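Local coordinates for protein response regulator receiver modulated diguanylate cyclase with PAS/PAC sensor (Desulfovibrio desulfuricans subsp. desulfuricans, PDB 3CG0) that probably receives a phosphoryl signal through this receiver domain and thereby controls a diguanylate cyclase that would make the second messenger cyclic di-GMP, at residues C[58-63]-C[85-90]; C[67-72]-C[97-102]. One frame throughout, in Å; residues are numbered along the deposited sequence.

Interaction 1: residues C[58-63]-C[85-90]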
# COMPACT_ATOMS: atom_id res chain seq x y z
N ALA C 58 -26.35 -4.87 3.22
CA ALA C 58 -27.78 -4.85 3.47
C ALA C 58 -28.34 -3.49 3.08
O ALA C 58 -27.79 -2.46 3.48
CB ALA C 58 -28.07 -5.15 4.94
N LEU C 59 -29.42 -3.50 2.29
CA LEU C 59 -30.14 -2.27 1.96
C LEU C 59 -31.38 -2.22 2.83
O LEU C 59 -32.20 -3.11 2.75
CB LEU C 59 -30.53 -2.22 0.48
CG LEU C 59 -29.42 -2.36 -0.57
CD1 LEU C 59 -29.99 -2.01 -1.93
CD2 LEU C 59 -28.22 -1.49 -0.26
N VAL C 60 -31.49 -1.19 3.67
CA VAL C 60 -32.55 -1.13 4.69
C VAL C 60 -33.42 0.10 4.45
O VAL C 60 -32.90 1.21 4.22
CB VAL C 60 -31.97 -1.12 6.14
CG1 VAL C 60 -33.10 -1.08 7.20
CG2 VAL C 60 -31.10 -2.35 6.40
N ASP C 61 -34.74 -0.07 4.49
CA ASP C 61 -35.60 1.10 4.43
C ASP C 61 -35.63 1.74 5.80
O ASP C 61 -35.99 1.09 6.80
CB ASP C 61 -37.02 0.81 3.95
CG ASP C 61 -37.68 2.04 3.34
OD1 ASP C 61 -37.86 3.06 4.04
OD2 ASP C 61 -38.00 2.02 2.13
N ILE C 62 -35.24 3.01 5.84
CA ILE C 62 -35.11 3.74 7.09
C ILE C 62 -36.46 3.87 7.79
O ILE C 62 -36.53 3.97 9.01
CB ILE C 62 -34.41 5.13 6.87
CG1 ILE C 62 -33.83 5.67 8.19
CG2 ILE C 62 -35.33 6.16 6.17
CD1 ILE C 62 -32.71 6.67 7.99
N MET C 63 -37.53 3.80 6.99
CA MET C 63 -38.89 4.07 7.44
C MET C 63 -39.72 2.83 7.79
O MET C 63 -40.94 2.95 7.95
CB MET C 63 -39.61 4.94 6.40
CG MET C 63 -40.00 6.35 6.90
SD MET C 63 -38.65 7.46 7.36
CE MET C 63 -39.34 8.16 8.86
N ILE C 85 -24.13 -0.99 5.77
CA ILE C 85 -25.51 -0.59 5.65
C ILE C 85 -25.64 0.62 4.75
O ILE C 85 -24.96 1.62 4.95
CB ILE C 85 -26.08 -0.18 7.04
CG1 ILE C 85 -26.00 -1.36 8.03
CG2 ILE C 85 -27.51 0.33 6.90
CD1 ILE C 85 -26.58 -2.69 7.50
N ILE C 86 -26.53 0.51 3.77
CA ILE C 86 -27.01 1.69 3.07
C ILE C 86 -28.49 1.81 3.40
O ILE C 86 -29.23 0.84 3.28
CB ILE C 86 -26.81 1.58 1.55
CG1 ILE C 86 -25.35 1.23 1.25
CG2 ILE C 86 -27.25 2.88 0.84
CD1 ILE C 86 -25.01 1.20 -0.20
N PHE C 87 -28.90 2.99 3.85
CA PHE C 87 -30.31 3.21 4.13
C PHE C 87 -31.03 3.65 2.88
O PHE C 87 -30.52 4.47 2.13
CB PHE C 87 -30.54 4.26 5.22
CG PHE C 87 -30.37 3.74 6.61
CD1 PHE C 87 -31.26 2.81 7.16
CD2 PHE C 87 -29.34 4.23 7.40
CE1 PHE C 87 -31.09 2.37 8.44
CE2 PHE C 87 -29.16 3.79 8.70
CZ PHE C 87 -30.03 2.86 9.22
N ILE C 88 -32.21 3.10 2.68
CA ILE C 88 -33.12 3.54 1.62
C ILE C 88 -34.10 4.52 2.24
O ILE C 88 -34.78 4.20 3.22
CB ILE C 88 -33.85 2.33 0.97
CG1 ILE C 88 -32.85 1.27 0.49
CG2 ILE C 88 -34.77 2.80 -0.14
CD1 ILE C 88 -31.82 1.77 -0.55
N THR C 89 -34.16 5.73 1.69
CA THR C 89 -34.93 6.80 2.33
C THR C 89 -36.08 7.32 1.47
O THR C 89 -36.06 7.20 0.24
CB THR C 89 -34.04 8.02 2.73
OG1 THR C 89 -33.61 8.70 1.55
CG2 THR C 89 -32.84 7.60 3.54
N SER C 90 -37.08 7.89 2.13
CA SER C 90 -38.09 8.69 1.45
C SER C 90 -38.44 9.93 2.27
O SER C 90 -38.39 11.05 1.76
CB SER C 90 -39.35 7.86 1.19
OG SER C 90 -39.82 7.26 2.38
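Two torsions bring Ile62 and Phe87 together: the isoleucine carries CG1 away from its own backbone N (chi1 -160°) with CD1 further extended, while the phenylalanine swings CG to the side of its backbone N (chi1 -80°), and the methyl meets the ring. Phe87 lies in strand 85-89 and Ile62 just past the end of strand 57-61, neighbouring parallel strands of a CheY-like receiver sheet and the two strands of a beta-alpha-beta unit. Ile62 CD1 lies over one ring face in a CH-pi contact, 4.2 Å from the Phe87 centroid and slightly toward the rim; Ile85 CG2 covers the opposite face over its centre. The ring is thus clasped between an isoleucine of its own strand and one from the loop that follows the partner strand. At the ring edge sits Val60 O, and Val60 CB comes within 4.1 Å of Phe87 CD1, the two side chains lying side by side.

The backbones are joined by a ladder of four hydrogen bonds, from Ile86 N to Ala58 O, Val60 N to Ile86 O, Ile88 N to Val60 O and Ile62 N to Ile88 O, the last at 2.9 Å and carrying the pairing one residue past strand 57-61. Ala58, Val60, Ile85 and Phe87 share one face of the sheet, where helix 70-80 packs on Ala58, Ile85 and Phe87. On the other face Leu59 CD2 rests on Ile86 CB at 3.8 Å, and the side chain of Ile88 crosses that of Asp61 at about a right angle.

Asp61, the predicted phosphorylation site, is unmodified here. Its OD2 makes a long, weak ion pair with Lys111 and lies close to Glu16. The carboxylate is steadied by an Asx turn, in which Met63 N donates to the anti lone pair of Asp61 OD1 at 3.1 Å.

Interaction 2: residues C[67-72]-C[97-102]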
# COMPACT_ATOMS: atom_id res chain seq x y z
N ALA C 67 -42.27 -4.74 14.14
CA ALA C 67 -41.52 -5.42 15.20
C ALA C 67 -40.19 -4.73 15.53
O ALA C 67 -39.93 -4.40 16.70
CB ALA C 67 -41.30 -6.88 14.83
N LEU C 68 -39.36 -4.54 14.51
CA LEU C 68 -38.15 -3.72 14.59
C LEU C 68 -38.30 -2.65 13.54
O LEU C 68 -38.79 -2.94 12.45
CB LEU C 68 -36.90 -4.55 14.27
CG LEU C 68 -36.34 -5.60 15.22
CD1 LEU C 68 -35.22 -6.34 14.54
CD2 LEU C 68 -35.84 -4.98 16.52
N ASP C 69 -37.88 -1.43 13.84
CA ASP C 69 -37.88 -0.39 12.81
C ASP C 69 -36.63 -0.52 11.93
O ASP C 69 -35.82 -1.42 12.13
CB ASP C 69 -38.07 1.02 13.40
CG ASP C 69 -37.01 1.40 14.42
OD1 ASP C 69 -37.40 1.72 15.57
OD2 ASP C 69 -35.80 1.42 14.09
N GLY C 70 -36.50 0.37 10.95
CA GLY C 70 -35.39 0.33 10.00
C GLY C 70 -34.05 0.53 10.67
O GLY C 70 -33.07 -0.13 10.35
N VAL C 71 -34.04 1.43 11.65
CA VAL C 71 -32.82 1.78 12.35
C VAL C 71 -32.32 0.63 13.23
O VAL C 71 -31.12 0.31 13.21
CB VAL C 71 -32.98 3.14 13.10
CG1 VAL C 71 -31.77 3.44 13.94
CG2 VAL C 71 -33.17 4.26 12.08
N GLU C 72 -33.23 -0.01 13.95
CA GLU C 72 -32.92 -1.14 14.82
C GLU C 72 -32.56 -2.39 14.05
O GLU C 72 -31.75 -3.20 14.50
CB GLU C 72 -34.11 -1.48 15.71
CG GLU C 72 -34.48 -0.43 16.74
CD GLU C 72 -35.68 -0.86 17.56
OE1 GLU C 72 -35.53 -1.02 18.79
OE2 GLU C 72 -36.77 -1.05 16.98
N PHE C 97 -33.15 10.20 11.37
CA PHE C 97 -31.78 10.39 10.89
C PHE C 97 -30.77 10.60 12.02
O PHE C 97 -29.57 10.40 11.81
CB PHE C 97 -31.70 11.55 9.90
CG PHE C 97 -32.32 11.26 8.57
CD1 PHE C 97 -31.79 10.28 7.73
CD2 PHE C 97 -33.44 11.97 8.14
CE1 PHE C 97 -32.37 10.01 6.50
CE2 PHE C 97 -34.02 11.71 6.90
CZ PHE C 97 -33.49 10.72 6.08
N GLN C 98 -31.24 11.02 13.19
CA GLN C 98 -30.40 11.11 14.39
C GLN C 98 -30.07 9.71 14.89
O GLN C 98 -28.91 9.43 15.22
CB GLN C 98 -31.09 11.89 15.52
CG GLN C 98 -31.61 13.27 15.16
CD GLN C 98 -30.67 14.38 15.55
OE1 GLN C 98 -29.57 14.51 15.00
NE2 GLN C 98 -31.10 15.20 16.50
N ARG C 99 -31.08 8.84 14.95
CA ARG C 99 -30.87 7.46 15.41
C ARG C 99 -30.13 6.64 14.37
O ARG C 99 -29.41 5.70 14.71
CB ARG C 99 -32.18 6.76 15.77
CG ARG C 99 -33.31 7.64 16.25
CD ARG C 99 -34.24 6.93 17.23
NE ARG C 99 -34.30 5.47 17.08
CZ ARG C 99 -35.20 4.81 16.35
NH1 ARG C 99 -36.13 5.46 15.66
NH2 ARG C 99 -35.16 3.49 16.31
N ALA C 100 -30.33 6.98 13.10
CA ALA C 100 -29.66 6.29 12.00
C ALA C 100 -28.16 6.59 11.99
O ALA C 100 -27.37 5.73 11.66
CB ALA C 100 -30.28 6.66 10.68
N LYS C 101 -27.80 7.81 12.38
CA LYS C 101 -26.40 8.20 12.57
C LYS C 101 -25.62 7.20 13.44
O LYS C 101 -24.50 6.83 13.11
CB LYS C 101 -26.31 9.61 13.18
CG LYS C 101 -24.92 10.24 13.12
CD LYS C 101 -24.67 11.25 14.24
CE LYS C 101 -25.11 12.67 13.88
NZ LYS C 101 -26.55 12.92 14.16
N ARG C 102 -26.25 6.75 14.53
CA ARG C 102 -25.61 5.87 15.52
C ARG C 102 -25.28 4.45 15.05
O ARG C 102 -24.42 3.79 15.65
CB ARG C 102 -26.44 5.79 16.80
CG ARG C 102 -26.25 6.98 17.74
CD ARG C 102 -27.46 7.89 17.77
NE ARG C 102 -28.55 7.34 18.56
CZ ARG C 102 -29.61 8.03 18.99
NH1 ARG C 102 -29.74 9.32 18.70
NH2 ARG C 102 -30.55 7.43 19.71
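Arg99 and Asp69 form a salt bridge between helix 94-101 and the N-terminus of helix 70-80, where Asp69 is the N-cap. Arg99 NH2 serves both carboxylate oxygens: it lies 2.9 Å from Asp69 OD1 and makes a weaker, more bent bond to Asp69 OD2. The carboxylate meets the guanidinium at its edge, but the two planes stand 78° apart and a single nitrogen makes both bonds, unlike a flat, two-nitrogen pairing. Asp69 OD2 also accepts from Glu72 N at 2.9 Å, and a weak bond returns from Asp69 N to Glu72 OE2, completing a capping box. With Asp69 CG held between its backbone N and carbonyl carbon (chi1 58°), the carboxylate can cap the helix and receive the arginine at once.

Farther in, Val71 supplies the apolar part. Its CB lies over a face of the guanidinium, 3.9 Å from Arg99 NH2, and its two methyls reach the helix beyond. The contact thus joins the first turn of helix 70-80 to the side of helix 94-101, with charge at its partly exposed edge and buried packing inside: Val71 CG1 touches Arg99 CB, and Val71 CG2 lies 4.0 Å from Ala100 CB.

How the interactions relate
The two interactions lie with their centres about 10 Å apart in the same receiver domain, and their segments alternate along the chain: 58-63, 67-72, 85-90, then 97-102. Interaction 1 pairs neighbouring strands in the middle of the five-stranded parallel sheet, whereas interaction 2 joins the helices that follow those strands, 70-80 and 94-101, on one side of it. They meet directly. Ala100 CB packs against both Ile62 CD1 and Phe87 CE2, and Val60 CG1 reaches Gly70 O at 3.3 Å. The helix contact therefore packs directly on the strand pair, close to the strand end that bears the predicted phosphorylation site, while helix 94-101 also touches a second subunit.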